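Local coordinates for protein DnaJ homolog subfamily C member 3 (PDB 3IEG) that acts as a co-chaperone in the unfolded protein response, binding misfolded proteins through its TPR region, stimulating the HSC70 ATPase and restraining the kinase GCN2, at residues A[94-98]-A[110-114]; A[279-283]-A[308-312]; A[136-140]-A[163-167]. One frame throughout, in Å; residues are numbered along the deposited sequence.

Contact 1 (A[94-98]-A[110-114]); sequences FKKVL and AESQL
The aromatic ring of Phe94 carries the CB of Gln113 over one face, a CH-pi contact with that carbon 3.4 Å from the ring centroid and 18° off the normal. CB lies displaced toward the rim, above CE1 and CZ, while Leu114 CD2 and Ala110 CA approach the ring obliquely. The amide of Gln113 does not lie flat on the ring: the two planes are 73° apart, and the bend at chi2 (-69°) brings the amide near Phe94 CZ. Its NE2 is hydrogen-bonded to ND1 of His79 on helix 71-84, the same helix whose Leu75 touches Phe94.

Around the ring the contact is aliphatic. The methyl of Ala110 faces Val97, Ala110 CB lying 3.8 Å from Val97 CG1, and also borders Leu98 CD2. Leu98 and Leu114 meet tip to tip, CD1 to CD1 at 3.6 Å. The other methyl of Leu114, CD2, rests on Phe94 CB at 3.7 Å, and Leu114 CD1 lies beside Lys95 CG. At the exposed margin Glu111 folds back at chi2 and crosses Leu98 at about a right angle, setting its carboxylate against the leucine methyls.

The segment axes are 9.3 Å apart and run roughly antiparallel, joining a TPR 3 helix to the long helix 104-132 that follows it. No hydrogen bond spans the two segments; the interface is carried mainly by apolar and CH-pi contacts, with the Glu111 carboxylate against Leu98 at the margin, while the amide of Gln113 makes its polar link to a third helix.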
loop_
_atom_site.group_PDB
_atom_site.type_symbol
_atom_site.label_atom_id
_atom_site.label_comp_id
_atom_site.label_asym_id
_atom_site.label_seq_id
_atom_site.Cartn_x
_atom_site.Cartn_y
_atom_site.Cartn_z
ATOM N N PHE A 94 -15.940 20.639 -20.834
ATOM C CA PHE A 94 -17.004 21.434 -20.244
ATOM C C PHE A 94 -17.211 22.740 -20.998
ATOM O O PHE A 94 -18.341 23.121 -21.278
ATOM C CB PHE A 94 -16.709 21.748 -18.786
ATOM C CG PHE A 94 -16.656 20.544 -17.892
ATOM C CD1 PHE A 94 -17.747 19.680 -17.790
ATOM C CD2 PHE A 94 -15.524 20.296 -17.115
ATOM C CE1 PHE A 94 -17.693 18.578 -16.965
ATOM C CE2 PHE A 94 -15.473 19.198 -16.266
ATOM C CZ PHE A 94 -16.556 18.341 -16.188
ATOM N N LYS A 95 -16.122 23.431 -21.325
ATOM C CA LYS A 95 -16.218 24.674 -22.075
ATOM C C LYS A 95 -16.904 24.478 -23.438
ATOM O O LYS A 95 -17.745 25.285 -23.830
ATOM C CB LYS A 95 -14.837 25.332 -22.235
ATOM C CG LYS A 95 -14.429 26.227 -21.071
ATOM C CD LYS A 95 -12.941 26.609 -21.098
ATOM C CE LYS A 95 -12.594 27.494 -19.876
ATOM N NZ LYS A 95 -11.196 27.319 -19.322
ATOM N N LYS A 96 -16.550 23.415 -24.156
ATOM C CA LYS A 96 -17.165 23.146 -25.459
ATOM C C LYS A 96 -18.656 22.761 -25.360
ATOM O O LYS A 96 -19.438 23.029 -26.283
ATOM C CB LYS A 96 -16.384 22.078 -26.216
ATOM C CG LYS A 96 -15.030 22.548 -26.751
ATOM C CD LYS A 96 -14.354 21.450 -27.572
ATOM C CE LYS A 96 -13.007 21.896 -28.134
ATOM N NZ LYS A 96 -12.214 20.750 -28.698
ATOM N N VAL A 97 -19.028 22.130 -24.244
ATOM C CA VAL A 97 -20.412 21.832 -23.917
ATOM C C VAL A 97 -21.220 23.134 -23.856
ATOM O O VAL A 97 -22.309 23.223 -24.442
ATOM C CB VAL A 97 -20.512 21.050 -22.570
ATOM C CG1 VAL A 97 -21.884 21.207 -21.927
ATOM C CG2 VAL A 97 -20.156 19.572 -22.757
ATOM N N LEU A 98 -20.676 24.143 -23.173
ATOM C CA LEU A 98 -21.337 25.436 -23.048
ATOM C C LEU A 98 -21.616 26.083 -24.407
ATOM O O LEU A 98 -22.551 26.860 -24.536
ATOM C CB LEU A 98 -20.520 26.388 -22.170
ATOM C CG LEU A 98 -20.436 26.071 -20.679
ATOM C CD1 LEU A 98 -19.540 27.063 -19.977
ATOM C CD2 LEU A 98 -21.810 26.062 -20.036
ATOM N N ALA A 110 -22.248 21.769 -16.396
ATOM C CA ALA A 110 -20.965 22.184 -16.954
ATOM C C ALA A 110 -20.373 23.426 -16.290
ATOM O O ALA A 110 -19.161 23.506 -16.114
ATOM C CB ALA A 110 -21.068 22.377 -18.448
ATOM N N GLU A 111 -21.214 24.393 -15.925
ATOM C CA GLU A 111 -20.748 25.586 -15.199
ATOM C C GLU A 111 -20.273 25.201 -13.802
ATOM O O GLU A 111 -19.262 25.711 -13.306
ATOM C CB GLU A 111 -21.849 26.654 -15.098
ATOM C CG GLU A 111 -22.270 27.264 -16.432
ATOM C CD GLU A 111 -21.333 28.355 -16.949
ATOM O OE1 GLU A 111 -21.797 29.172 -17.783
ATOM O OE2 GLU A 111 -20.144 28.409 -16.537
ATOM N N SER A 112 -21.019 24.294 -13.181
ATOM C CA SER A 112 -20.691 23.772 -11.868
ATOM C C SER A 112 -19.338 23.029 -11.896
ATOM O O SER A 112 -18.516 23.165 -10.975
ATOM C CB SER A 112 -21.814 22.853 -11.404
ATOM O OG SER A 112 -21.498 22.247 -10.174
ATOM N N GLN A 113 -19.106 22.269 -12.967
ATOM C CA GLN A 113 -17.871 21.520 -13.110
ATOM C C GLN A 113 -16.676 22.402 -13.503
ATOM O O GLN A 113 -15.532 22.045 -13.221
ATOM C CB GLN A 113 -18.053 20.366 -14.096
ATOM C CG GLN A 113 -19.005 19.244 -13.646
ATOM C CD GLN A 113 -18.454 18.427 -12.497
ATOM O OE1 GLN A 113 -18.405 18.890 -11.360
ATOM N NE2 GLN A 113 -18.049 17.194 -12.785
ATOM N N LEU A 114 -16.934 23.549 -14.130
ATOM C CA LEU A 114 -15.862 24.491 -14.471
ATOM C C LEU A 114 -15.380 25.275 -13.268
ATOM O O LEU A 114 -14.199 25.627 -13.192
ATOM C CB LEU A 114 -16.261 25.457 -15.598
ATOM C CG LEU A 114 -16.158 24.964 -17.048
ATOM C CD1 LEU A 114 -16.681 26.039 -17.970
ATOM C CD2 LEU A 114 -14.740 24.566 -17.471
#

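Contact 2 (A[279-283]-A[308-312]); sequences CHCFS and ALKDR
A histidine-carboxylate hydrogen bond, His280 ND1 to Asp311 OD2 at 2.7 Å, ties TPR 8 to TPR 9. The oxygen sits in the plane of the imidazole, at its edge, and the N-H points to it at 154°. At the carboxylate, ND1 comes to the syn side of OD2 but 33° out of plane, and ring and carboxylate are turned obliquely against each other. With CG anti to the backbone N (chi1 -173°), the His280 ring is carried toward Asp311, and its chi2 rotation turns ND1 to OD2.

The same aspartate is gripped through its backbone: Ser283 OG donates to Asp311 O at 2.8 Å, with the donor tilted from the carbonyl plane. Asp311 is buried, and the imidazole N-H probably helps to stabilise its negative charge there. Helices 268-284 and 306-318 run almost parallel here, their segment axes 9.2 Å apart, with helix 288-301 between them in sequence. This is the stacking of successive helical hairpins that builds a TPR superhelix.

Cys279 SG lies against Asp311 CB at 3.9 Å and near Ala308. That sulfur forms a disulfide with Cys295 on helix 288-301, cross-linking the two helices of this hairpin. Arg312 hydrogen-bonds Ser296 and forms a salt bridge with Asp328 of helix 322-333.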
loop_
_atom_site.group_PDB
_atom_site.type_symbol
_atom_site.label_atom_id
_atom_site.label_comp_id
_atom_site.label_asym_id
_atom_site.label_seq_id
_atom_site.Cartn_x
_atom_site.Cartn_y
_atom_site.Cartn_z
ATOM N N CYS A 279 20.295 -12.926 21.264
ATOM C CA CYS A 279 20.006 -12.870 22.691
ATOM C C CYS A 279 19.188 -14.086 23.134
ATOM O O CYS A 279 19.477 -14.696 24.165
ATOM C CB CYS A 279 19.299 -11.555 23.015
ATOM S SG CYS A 279 18.231 -11.577 24.454
ATOM N N HIS A 280 18.193 -14.448 22.325
ATOM C CA HIS A 280 17.377 -15.641 22.546
ATOM C C HIS A 280 18.220 -16.910 22.462
ATOM O O HIS A 280 18.103 -17.781 23.315
ATOM C CB HIS A 280 16.226 -15.686 21.535
ATOM C CG HIS A 280 15.243 -16.791 21.777
ATOM N ND1 HIS A 280 14.391 -16.807 22.861
ATOM C CD2 HIS A 280 14.963 -17.909 21.063
ATOM C CE1 HIS A 280 13.634 -17.889 22.809
ATOM N NE2 HIS A 280 13.960 -18.575 21.727
ATOM N N CYS A 281 19.076 -17.001 21.447
ATOM C CA CYS A 281 19.936 -18.171 21.255
ATOM C C CYS A 281 20.831 -18.484 22.439
ATOM O O CYS A 281 20.800 -19.594 22.956
ATOM C CB CYS A 281 20.776 -18.037 19.995
ATOM S SG CYS A 281 19.857 -18.510 18.558
ATOM N N PHE A 282 21.609 -17.504 22.879
ATOM C CA PHE A 282 22.475 -17.698 24.038
ATOM C C PHE A 282 21.691 -18.072 25.308
ATOM O O PHE A 282 22.076 -18.987 26.024
ATOM C CB PHE A 282 23.396 -16.490 24.245
ATOM C CG PHE A 282 24.587 -16.466 23.309
ATOM C CD1 PHE A 282 25.598 -17.435 23.409
ATOM C CD2 PHE A 282 24.716 -15.476 22.345
ATOM C CE1 PHE A 282 26.719 -17.412 22.545
ATOM C CE2 PHE A 282 25.832 -15.444 21.480
ATOM C CZ PHE A 282 26.828 -16.412 21.579
ATOM N N SER A 283 20.573 -17.396 25.552
ATOM C CA SER A 283 19.707 -17.720 26.686
ATOM C C SER A 283 19.277 -19.190 26.707
ATOM O O SER A 283 19.479 -19.884 27.697
ATOM C CB SER A 283 18.479 -16.803 26.699
ATOM O OG SER A 283 17.697 -16.997 27.869
ATOM N N ALA A 308 13.522 -9.865 24.981
ATOM C CA ALA A 308 14.858 -9.611 25.530
ATOM C C ALA A 308 14.837 -9.608 27.054
ATOM O O ALA A 308 15.765 -10.112 27.693
ATOM C CB ALA A 308 15.423 -8.288 24.993
ATOM N N LEU A 309 13.778 -9.041 27.627
ATOM C CA LEU A 309 13.598 -9.046 29.073
ATOM C C LEU A 309 13.467 -10.466 29.618
ATOM O O LEU A 309 14.165 -10.835 30.565
ATOM C CB LEU A 309 12.395 -8.194 29.477
ATOM C CG LEU A 309 12.640 -6.688 29.351
ATOM C CD1 LEU A 309 11.338 -5.907 29.428
ATOM C CD2 LEU A 309 13.649 -6.205 30.399
ATOM N N LYS A 310 12.586 -11.255 29.004
ATOM C CA LYS A 310 12.350 -12.638 29.417
ATOM C C LYS A 310 13.610 -13.479 29.286
ATOM O O LYS A 310 13.927 -14.277 30.174
ATOM C CB LYS A 310 11.228 -13.274 28.584
ATOM C CG LYS A 310 9.806 -12.827 28.953
ATOM C CD LYS A 310 8.798 -13.073 27.817
ATOM C CE LYS A 310 8.626 -14.557 27.510
ATOM N NZ LYS A 310 7.691 -14.749 26.372
ATOM N N ASP A 311 14.325 -13.295 28.178
ATOM C CA ASP A 311 15.517 -14.086 27.910
ATOM C C ASP A 311 16.677 -13.700 28.827
ATOM O O ASP A 311 17.409 -14.583 29.301
ATOM C CB ASP A 311 15.898 -14.044 26.425
ATOM C CG ASP A 311 14.928 -14.824 25.556
ATOM O OD1 ASP A 311 14.244 -15.711 26.084
ATOM O OD2 ASP A 311 14.835 -14.557 24.345
ATOM N N ARG A 312 16.830 -12.399 29.092
ATOM C CA ARG A 312 17.809 -11.953 30.087
ATOM C C ARG A 312 17.437 -12.475 31.476
ATOM O O ARG A 312 18.300 -12.972 32.203
ATOM C CB ARG A 312 17.986 -10.433 30.113
ATOM C CG ARG A 312 19.197 -10.020 30.943
ATOM C CD ARG A 312 19.602 -8.588 30.741
ATOM N NE ARG A 312 18.651 -7.694 31.383
ATOM C CZ ARG A 312 18.763 -6.371 31.427
ATOM N NH1 ARG A 312 19.796 -5.757 30.854
ATOM N NH2 ARG A 312 17.827 -5.664 32.042
#

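Contact 3 (A[136-140]-A[163-167]); sequences YTAAI and CFIKE
The first turn of helix 136-149 faces the last turn of helix 154-166, with the CA atoms of Tyr136 and Cys163 5.1 Å apart and Glu167 the first residue to leave helical geometry. Lys166 lies over one face of the Tyr136 ring: its CB makes a CH-pi contact 3.8 Å from the centroid, offset toward the rim on the CD1 and CE1 side. A bend at chi2 (-78°) then takes the lysine chain along the ring to the phenol end, where CE lies 3.5 Å from the OH of Tyr136.

Two other groups sit at the ring edge. Cys163 SG is there 5.5 Å from the centroid, a sulfur-aromatic contact, and Glu167 OE1 lies near the ring plane by Tyr136 CB. The other carboxylate oxygen, OE2, is 3.4 Å from CG2 of Thr137, whose side chain Glu167 crosses at about a right angle.

Beyond the tyrosine ring the contact is apolar, with Cys163 and Ala139 buried. The Cys163 sulfur rests on Ala139 CB at 3.7 Å, while CB of the same cysteine meets Ile140 CG2 at 3.5 Å. That methyl also approaches the Phe164 ring, which reaches on to helix 170-181. Phe131 of helix 104-132 touches Cys163 and meets the Tyr136 ring, adding a third helix to this junction of TPR 4 and TPR 5.

No hydrogen bond joins the segments: the contact rests on CH-pi, sulfur-aromatic and apolar contacts, and at the exposed margin Lys166 contributes its carbon chain and Glu167 its carboxylate oxygens, which lie against carbon atoms.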
loop_
_atom_site.group_PDB
_atom_site.type_symbol
_atom_site.label_atom_id
_atom_site.label_comp_id
_atom_site.label_asym_id
_atom_site.label_seq_id
_atom_site.Cartn_x
_atom_site.Cartn_y
_atom_site.Cartn_z
ATOM N N TYR A 136 6.792 19.303 2.392
ATOM C CA TYR A 136 6.014 18.091 2.178
ATOM C C TYR A 136 4.707 18.088 2.931
ATOM O O TYR A 136 3.710 17.570 2.424
ATOM C CB TYR A 136 6.857 16.834 2.450
ATOM C CG TYR A 136 8.109 16.852 1.618
ATOM C CD1 TYR A 136 9.370 16.981 2.207
ATOM C CD2 TYR A 136 8.029 16.823 0.225
ATOM C CE1 TYR A 136 10.529 17.041 1.418
ATOM C CE2 TYR A 136 9.170 16.886 -0.571
ATOM C CZ TYR A 136 10.415 16.990 0.025
ATOM O OH TYR A 136 11.528 17.048 -0.783
ATOM N N THR A 137 4.689 18.693 4.117
ATOM C CA THR A 137 3.430 18.805 4.865
ATOM C C THR A 137 2.442 19.776 4.214
ATOM O O THR A 137 1.243 19.527 4.212
ATOM C CB THR A 137 3.630 19.182 6.340
ATOM O OG1 THR A 137 4.477 20.328 6.421
ATOM C CG2 THR A 137 4.257 18.031 7.104
ATOM N N ALA A 138 2.939 20.873 3.659
ATOM C CA ALA A 138 2.068 21.776 2.912
ATOM C C ALA A 138 1.499 21.049 1.702
ATOM O O ALA A 138 0.299 21.099 1.459
ATOM C CB ALA A 138 2.820 23.020 2.476
ATOM N N ALA A 139 2.368 20.368 0.958
ATOM C CA ALA A 139 1.950 19.568 -0.183
ATOM C C ALA A 139 0.841 18.561 0.157
ATOM O O ALA A 139 -0.173 18.512 -0.558
ATOM C CB ALA A 139 3.136 18.877 -0.814
ATOM N N ILE A 140 0.992 17.788 1.243
ATOM C CA ILE A 140 -0.034 16.787 1.570
ATOM C C ILE A 140 -1.401 17.447 1.718
ATOM O O ILE A 140 -2.398 16.939 1.189
ATOM C CB ILE A 140 0.290 15.833 2.788
ATOM C CG1 ILE A 140 -0.090 16.452 4.140
ATOM C CG2 ILE A 140 1.735 15.289 2.767
ATOM C CD1 ILE A 140 -1.287 15.760 4.814
ATOM N N CYS A 163 5.556 12.364 -0.548
ATOM C CA CYS A 163 5.552 13.256 0.608
ATOM C C CYS A 163 5.675 12.438 1.871
ATOM O O CYS A 163 6.438 12.772 2.770
ATOM C CB CYS A 163 4.280 14.096 0.660
ATOM S SG CYS A 163 4.242 15.359 -0.569
ATOM N N PHE A 164 4.926 11.347 1.913
ATOM C CA PHE A 164 4.875 10.526 3.088
ATOM C C PHE A 164 6.210 9.860 3.346
ATOM O O PHE A 164 6.634 9.802 4.500
ATOM C CB PHE A 164 3.742 9.498 3.000
ATOM C CG PHE A 164 2.382 10.063 3.315
ATOM C CD1 PHE A 164 1.274 9.715 2.542
ATOM C CD2 PHE A 164 2.201 10.946 4.390
ATOM C CE1 PHE A 164 0.008 10.244 2.836
ATOM C CE2 PHE A 164 0.946 11.471 4.682
ATOM C CZ PHE A 164 -0.149 11.126 3.904
ATOM N N ILE A 165 6.885 9.371 2.303
ATOM C CA ILE A 165 8.196 8.773 2.550
ATOM C C ILE A 165 9.175 9.829 3.098
ATOM O O ILE A 165 9.868 9.568 4.072
ATOM C CB ILE A 165 8.812 7.897 1.380
ATOM C CG1 ILE A 165 10.071 8.525 0.791
ATOM C CG2 ILE A 165 7.791 7.499 0.301
ATOM C CD1 ILE A 165 9.800 9.428 -0.428
ATOM N N LYS A 166 9.181 11.021 2.506
ATOM C CA LYS A 166 10.029 12.122 2.972
ATOM C C LYS A 166 9.686 12.520 4.399
ATOM O O LYS A 166 10.548 12.932 5.164
ATOM C CB LYS A 166 9.869 13.350 2.078
ATOM C CG LYS A 166 10.466 13.213 0.703
ATOM C CD LYS A 166 11.973 13.381 0.729
ATOM C CE LYS A 166 12.479 13.650 -0.660
ATOM N NZ LYS A 166 13.928 13.853 -0.678
ATOM N N GLU A 167 8.420 12.391 4.757
ATOM C CA GLU A 167 7.974 12.805 6.068
ATOM C C GLU A 167 8.210 11.703 7.082
ATOM O O GLU A 167 7.764 11.799 8.223
ATOM C CB GLU A 167 6.498 13.197 6.009
ATOM C CG GLU A 167 6.100 14.324 6.948
ATOM C CD GLU A 167 6.943 15.587 6.798
ATOM O OE1 GLU A 167 7.405 15.907 5.684
ATOM O OE2 GLU A 167 7.140 16.280 7.812
#

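Along the chain the order is contact 1, contact 3, contact 2, and the three are spread over one elongated helical array. Contacts 1 and 3 have centres 33 Å apart; helix 104-132 belongs to contact 1, and its far end packs beside contact 3. Contact 2 lies 39 Å from contact 3 and 68 Å from contact 1 between centres, on the opposite side of the chain's centre from contact 1. None touches another. Contacts 2 and 3 join neighbouring TPR repeats, and contact 1 joins a TPR 3 helix to the helix that follows it, so the shape of the solenoid is built from local interfaces. The groove that binds misfolded proteins lies within the first two TPR repeats, ahead of all three contacts in sequence.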